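Local coordinates for protein ABC transporter (Caldanaerobius, PDB 4G68) that probably captures xylan-derived oligosaccharides outside the cell and hands them to an ABC transporter, as extracellular solute-binding proteins do, at residues Thr48-Pro51 against Ala52-Val56; Gln415-Pro418 against Glu419-Ser422. All coordinates share one frame; numbering follows the deposited sequence.

In the fold
Both contacts are helix starts: each joins the end of a loop to the first turn of the helix it leads into. Contact 1 comes early in the chain, where the loop after strand 40-45 enters helix 52-66; contact 2 comes near the end, between helix 398-412 and helix 418-429. Their centres lie 40 Å apart on opposite sides of the chain's centre, and about 27 Å separates the nearest atoms, so they do not touch. Contact 1 belongs to the part of the periplasmic-binding-protein fold built on the parallel strands 40-45, 71-76 and 98-102. Contact 2 packs among helices 233-248 and 398-412. They are therefore independent local structures, 17 and 25 Å from the chain's centre.

Contact 1 of 2, residues Thr48-Pro51 against Ala52-Val56; sequences TGEP and AKTKV
The backbone of Thr48-Pro51 turns into the helix beginning at Ala52 with two bonds bridging the junction: Lys53 N reaches Gly49 O at 3.0 Å (N-H...O angle 164°), and Lys55 N donates to Pro51 O at 2.8 Å. A cis peptide between Glu50 and Pro51 sharpens the turn just before the helix. Pro51 occupies the N-cap position but has no side-chain acceptor to offer; Glu50, one residue earlier, brings a carboxylate close by. Its CG lies anti to the carbonyl carbon (chi1 -58°), and a further bend at chi2 carries the acid back toward the first turn. There Glu50 OE1 accepts from Thr54 OG1 at 2.6 Å, on the syn side but 32° out of the carboxylate plane, and also receives a weak bond from Thr54 N at 3.4 Å. Glu50 thus folds back over the start of the helix in the β-α connection of the solute-binding-protein fold from strand 40-45 to helix 52-66. A negative carboxylate here would probably be favoured by the helix dipole. The other oxygen, Glu50 OE2, rests against the aliphatic part of Lys53, 3.3 Å from Lys53 CD. Extended through chi3 and bent at chi4, Lys53 leaves its NZ 5.6 Å from Glu50 OE2, too far for a salt bridge, while Thr48 O lies 3.6 Å from Lys53 CB. On the buried side of this turn, Ala52 packs on Phe47 and on Ile353 of helix 332-353, and Val56 meets Leu346 and Met349 of that same helix.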
ATOM      1  N   THR C  48       2.590 -12.327   6.294  1.00 31.48           N
ATOM      2  CA  THR C  48       3.579 -12.952   7.169  1.00 34.59           C
ATOM      3  C   THR C  48       3.365 -12.678   8.660  1.00 39.69           C
ATOM      4  O   THR C  48       3.675 -13.525   9.505  1.00 41.22           O
ATOM      5  CB  THR C  48       4.980 -12.506   6.743  1.00 32.54           C
ATOM      6  OG1 THR C  48       5.938 -12.995   7.669  1.00 37.65           O
ATOM      7  CG2 THR C  48       5.084 -10.995   6.655  1.00 29.00           C
ATOM      8  N   GLY C  49       2.843 -11.489   8.978  1.00 40.95           N
ATOM      9  CA  GLY C  49       2.666 -11.072  10.381  1.00 36.60           C
ATOM     10  C   GLY C  49       1.365 -11.574  10.981  1.00 37.51           C
ATOM     11  O   GLY C  49       0.426 -11.943  10.253  1.00 34.43           O
ATOM     12  N   GLU C  50       1.292 -11.566  12.310  1.00 36.60           N
ATOM     13  CA  GLU C  50       0.089 -12.042  13.014  1.00 34.75           C
ATOM     14  C   GLU C  50      -0.900 -10.896  13.290  1.00 33.60           C
ATOM     15  O   GLU C  50      -0.488  -9.766  13.536  1.00 31.30           O
ATOM     16  CB  GLU C  50       0.466 -12.749  14.328  1.00 38.63           C
ATOM     17  CG  GLU C  50       1.397 -13.953  14.189  1.00 38.76           C
ATOM     18  CD  GLU C  50       0.772 -15.104  13.434  1.00 38.27           C
ATOM     19  OE1 GLU C  50      -0.484 -15.157  13.300  1.00 33.44           O
ATOM     20  OE2 GLU C  50       1.566 -15.959  12.973  1.00 40.49           O
ATOM     21  N   PRO C  51      -2.220 -11.185  13.289  1.00 33.69           N
ATOM     22  CA  PRO C  51      -2.845 -12.497  13.130  1.00 33.52           C
ATOM     23  C   PRO C  51      -3.177 -12.910  11.667  1.00 32.72           C
ATOM     24  O   PRO C  51      -3.824 -13.947  11.470  1.00 32.80           O
ATOM     25  CB  PRO C  51      -4.138 -12.336  13.960  1.00 34.91           C
ATOM     26  CG  PRO C  51      -4.516 -10.907  13.710  1.00 33.18           C
ATOM     27  CD  PRO C  51      -3.208 -10.159  13.686  1.00 34.21           C
ATOM     28  N   ALA C  52      -2.748 -12.123  10.668  1.00 31.16           N
ATOM     29  CA  ALA C  52      -3.039 -12.426   9.243  1.00 28.05           C
ATOM     30  C   ALA C  52      -2.571 -13.829   8.867  1.00 28.88           C
ATOM     31  O   ALA C  52      -3.361 -14.603   8.318  1.00 29.08           O
ATOM     32  CB  ALA C  52      -2.443 -11.393   8.304  1.00 27.51           C
ATOM     33  N   LYS C  53      -1.320 -14.155   9.224  1.00 30.76           N
ATOM     34  CA  LYS C  53      -0.705 -15.454   8.890  1.00 30.70           C
ATOM     35  C   LYS C  53      -1.567 -16.620   9.382  1.00 31.19           C
ATOM     36  O   LYS C  53      -1.786 -17.579   8.639  1.00 31.54           O
ATOM     37  CB  LYS C  53       0.730 -15.550   9.425  1.00 31.42           C
ATOM     38  CG  LYS C  53       1.446 -16.864   9.108  1.00 36.67           C
ATOM     39  CD  LYS C  53       2.645 -17.031  10.049  1.00 38.38           C
ATOM     40  CE  LYS C  53       3.271 -18.425   9.990  1.00 39.85           C
ATOM     41  NZ  LYS C  53       3.748 -18.671   8.593  1.00 40.37           N
ATOM     42  N   THR C  54      -2.051 -16.512  10.630  1.00 31.06           N
ATOM     43  CA  THR C  54      -2.953 -17.512  11.262  1.00 31.81           C
ATOM     44  C   THR C  54      -4.309 -17.514  10.562  1.00 31.28           C
ATOM     45  O   THR C  54      -4.872 -18.577  10.273  1.00 30.56           O
ATOM     46  CB  THR C  54      -3.166 -17.208  12.777  1.00 30.79           C
ATOM     47  OG1 THR C  54      -1.906 -17.287  13.477  1.00 32.18           O
ATOM     48  CG2 THR C  54      -4.193 -18.164  13.440  1.00 31.83           C
ATOM     49  N   LYS C  55      -4.832 -16.315  10.292  1.00 31.93           N
ATOM     50  CA  LYS C  55      -6.103 -16.205   9.568  1.00 33.42           C
ATOM     51  C   LYS C  55      -6.124 -16.803   8.156  1.00 32.26           C
ATOM     52  O   LYS C  55      -7.128 -17.438   7.742  1.00 29.32           O
ATOM     53  CB  LYS C  55      -6.564 -14.749   9.558  1.00 36.54           C
ATOM     54  CG  LYS C  55      -6.767 -14.234  10.972  1.00 40.80           C
ATOM     55  CD  LYS C  55      -8.025 -14.810  11.576  1.00 44.25           C
ATOM     56  CE  LYS C  55      -9.175 -13.948  11.150  1.00 48.29           C
ATOM     57  NZ  LYS C  55     -10.426 -14.610  11.564  1.00 47.67           N
ATOM     58  N   VAL C  56      -5.022 -16.598   7.440  1.00 28.06           N
ATOM     59  CA  VAL C  56      -4.932 -17.040   6.053  1.00 30.70           C
ATOM     60  C   VAL C  56      -4.853 -18.560   6.030  1.00 32.16           C
ATOM     61  O   VAL C  56      -5.549 -19.207   5.224  1.00 29.33           O
ATOM     62  CB  VAL C  56      -3.730 -16.401   5.311  1.00 28.13           C
ATOM     63  CG1 VAL C  56      -3.582 -16.971   3.896  1.00 24.68           C
ATOM     64  CG2 VAL C  56      -3.971 -14.911   5.208  1.00 27.33           C
TER

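Contact 2 of 2, residues Gln415-Pro418 against Glu419-Ser422; sequences QITP and EEYS
Pro418 O lies at the edge of the Tyr421 ring, near its plane, with Tyr421 CD2 4.0 Å away; Tyr207 meets the same ring from outside these segments, the two planes inclined by about 55°. Glu419 slants across the Pro418 ring, its OE1 4.0 Å from both Pro418 CB and Pro418 CD. Thr417 is the N-cap of helix 418-429, and its side chain makes the capping bond: Glu420 N donates to Thr417 OG1 at 3.1 Å with an N-H...O angle of 155°. With chi1 at 61°, the hydroxyl oxygen sits between backbone N and carbonyl carbon and faces the first turn. Glu420 CB and CG pass close by this oxygen, but the chain then bends at chi2 and carries its OE1 away to a hydrogen bond with Gln424. Proline at the first helical position suits the cap, since its nitrogen has no hydrogen to leave without an acceptor. The helical bonding begins here: Tyr421 N binds Thr417 O at 2.7 Å and Ser422 N binds Pro418 O at 3.0 Å. Just before the cap, Ile416 crosses Glu420 at about a right angle, its CG1 3.5 Å from Glu420 CB, and lies over the backbone of Glu420 and Tyr421. Its CG2 comes within 4.4 Å of Tyr421 CB, joining the residue before the N-cap to the fourth helical residue, the positions of a hydrophobic staple. Ser422 OG is hydrogen-bonded to Thr236 OG1 of helix 233-248, and Pro418 packs on Thr236, Gln240 and Gln243 of that helix, while Ile416 and Tyr421 both reach Leu411 of helix 398-412; the start of helix 418-429 is thus held against helices 233-248 and 398-412, with Tyr207 of helix 201-215 meeting the tyrosine ring.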
ATOM      1  N   GLN C 415      21.802  13.317   0.046  1.00 45.19           N
ATOM      2  CA  GLN C 415      22.843  13.074  -0.980  1.00 41.20           C
ATOM      3  C   GLN C 415      22.488  13.634  -2.368  1.00 40.16           C
ATOM      4  O   GLN C 415      23.363  13.797  -3.229  1.00 34.61           O
ATOM      5  CB  GLN C 415      23.178  11.594  -1.101  1.00 41.92           C
ATOM      6  CG  GLN C 415      23.811  10.998   0.138  1.00 45.53           C
ATOM      7  CD  GLN C 415      23.894   9.491   0.070  1.00 51.19           C
ATOM      8  OE1 GLN C 415      24.093   8.926  -1.016  1.00 53.19           O
ATOM      9  NE2 GLN C 415      23.767   8.837   1.236  1.00 57.29           N
ATOM     10  N   ILE C 416      21.206  13.908  -2.594  1.00 31.86           N
ATOM     11  CA  ILE C 416      20.807  14.653  -3.754  1.00 35.96           C
ATOM     12  C   ILE C 416      20.055  15.915  -3.319  1.00 35.35           C
ATOM     13  O   ILE C 416      19.450  15.938  -2.244  1.00 37.77           O
ATOM     14  CB  ILE C 416      19.978  13.731  -4.708  1.00 35.37           C
ATOM     15  CG1 ILE C 416      19.882  14.333  -6.111  1.00 37.20           C
ATOM     16  CG2 ILE C 416      18.618  13.336  -4.119  1.00 30.13           C
ATOM     17  CD1 ILE C 416      19.699  13.289  -7.184  1.00 34.20           C
ATOM     18  N   THR C 417      20.166  16.979  -4.116  1.00 37.08           N
ATOM     19  CA  THR C 417      19.294  18.163  -4.015  1.00 33.03           C
ATOM     20  C   THR C 417      17.946  17.903  -4.710  1.00 30.02           C
ATOM     21  O   THR C 417      17.867  17.024  -5.587  1.00 26.43           O
ATOM     22  CB  THR C 417      19.969  19.388  -4.686  1.00 36.62           C
ATOM     23  OG1 THR C 417      20.185  19.118  -6.081  1.00 34.23           O
ATOM     24  CG2 THR C 417      21.351  19.693  -4.016  1.00 32.30           C
ATOM     25  N   PRO C 418      16.883  18.680  -4.350  1.00 33.31           N
ATOM     26  CA  PRO C 418      15.583  18.623  -5.076  1.00 32.78           C
ATOM     27  C   PRO C 418      15.692  18.855  -6.578  1.00 37.90           C
ATOM     28  O   PRO C 418      15.004  18.205  -7.347  1.00 43.89           O
ATOM     29  CB  PRO C 418      14.803  19.780  -4.466  1.00 32.77           C
ATOM     30  CG  PRO C 418      15.330  19.890  -3.073  1.00 33.64           C
ATOM     31  CD  PRO C 418      16.801  19.574  -3.170  1.00 29.16           C
ATOM     32  N   GLU C 419      16.492  19.837  -6.984  1.00 38.44           N
ATOM     33  CA  GLU C 419      16.678  20.169  -8.394  1.00 40.73           C
ATOM     34  C   GLU C 419      17.387  19.029  -9.129  1.00 41.35           C
ATOM     35  O   GLU C 419      16.964  18.630 -10.203  1.00 41.00           O
ATOM     36  CB  GLU C 419      17.422  21.492  -8.526  1.00 46.29           C
ATOM     37  CG  GLU C 419      16.584  22.729  -8.146  1.00 47.73           C
ATOM     38  CD  GLU C 419      16.504  23.033  -6.634  1.00 52.79           C
ATOM     39  OE1 GLU C 419      17.360  22.548  -5.843  1.00 48.46           O
ATOM     40  OE2 GLU C 419      15.565  23.797  -6.249  1.00 47.20           O
ATOM     41  N   GLU C 420      18.423  18.458  -8.522  1.00 46.32           N
ATOM     42  CA  GLU C 420      19.085  17.288  -9.096  1.00 46.61           C
ATOM     43  C   GLU C 420      18.170  16.094  -9.063  1.00 51.45           C
ATOM     44  O   GLU C 420      18.209  15.248  -9.968  1.00 61.28           O
ATOM     45  CB  GLU C 420      20.414  16.979  -8.406  1.00 51.02           C
ATOM     46  CG  GLU C 420      21.596  17.677  -9.076  1.00 51.94           C
ATOM     47  CD  GLU C 420      21.728  17.257 -10.538  1.00 57.68           C
ATOM     48  OE1 GLU C 420      21.728  16.027 -10.817  1.00 54.56           O
ATOM     49  OE2 GLU C 420      21.813  18.147 -11.424  1.00 64.69           O
ATOM     50  N   TYR C 421      17.332  16.036  -8.030  1.00 43.02           N
ATOM     51  CA  TYR C 421      16.358  14.977  -7.939  1.00 39.31           C
ATOM     52  C   TYR C 421      15.468  14.957  -9.157  1.00 31.76           C
ATOM     53  O   TYR C 421      15.331  13.937  -9.761  1.00 35.35           O
ATOM     54  CB  TYR C 421      15.496  15.118  -6.701  1.00 38.78           C
ATOM     55  CG  TYR C 421      14.302  14.210  -6.757  1.00 34.82           C
ATOM     56  CD1 TYR C 421      14.431  12.844  -6.521  1.00 31.77           C
ATOM     57  CD2 TYR C 421      13.041  14.722  -7.076  1.00 35.63           C
ATOM     58  CE1 TYR C 421      13.331  12.002  -6.576  1.00 31.50           C
ATOM     59  CE2 TYR C 421      11.937  13.885  -7.135  1.00 34.97           C
ATOM     60  CZ  TYR C 421      12.099  12.538  -6.893  1.00 31.45           C
ATOM     61  OH  TYR C 421      10.996  11.753  -6.981  1.00 34.83           O
ATOM     62  N   SER C 422      14.874  16.107  -9.490  1.00 40.43           N
ATOM     63  CA  SER C 422      13.878  16.199 -10.534  1.00 38.58           C
ATOM     64  C   SER C 422      14.496  16.017 -11.910  1.00 41.68           C
ATOM     65  O   SER C 422      13.861  15.399 -12.765  1.00 43.59           O
ATOM     66  CB  SER C 422      13.083  17.496 -10.460  1.00 35.07           C
ATOM     67  OG  SER C 422      12.395  17.617  -9.226  1.00 34.06           O
TER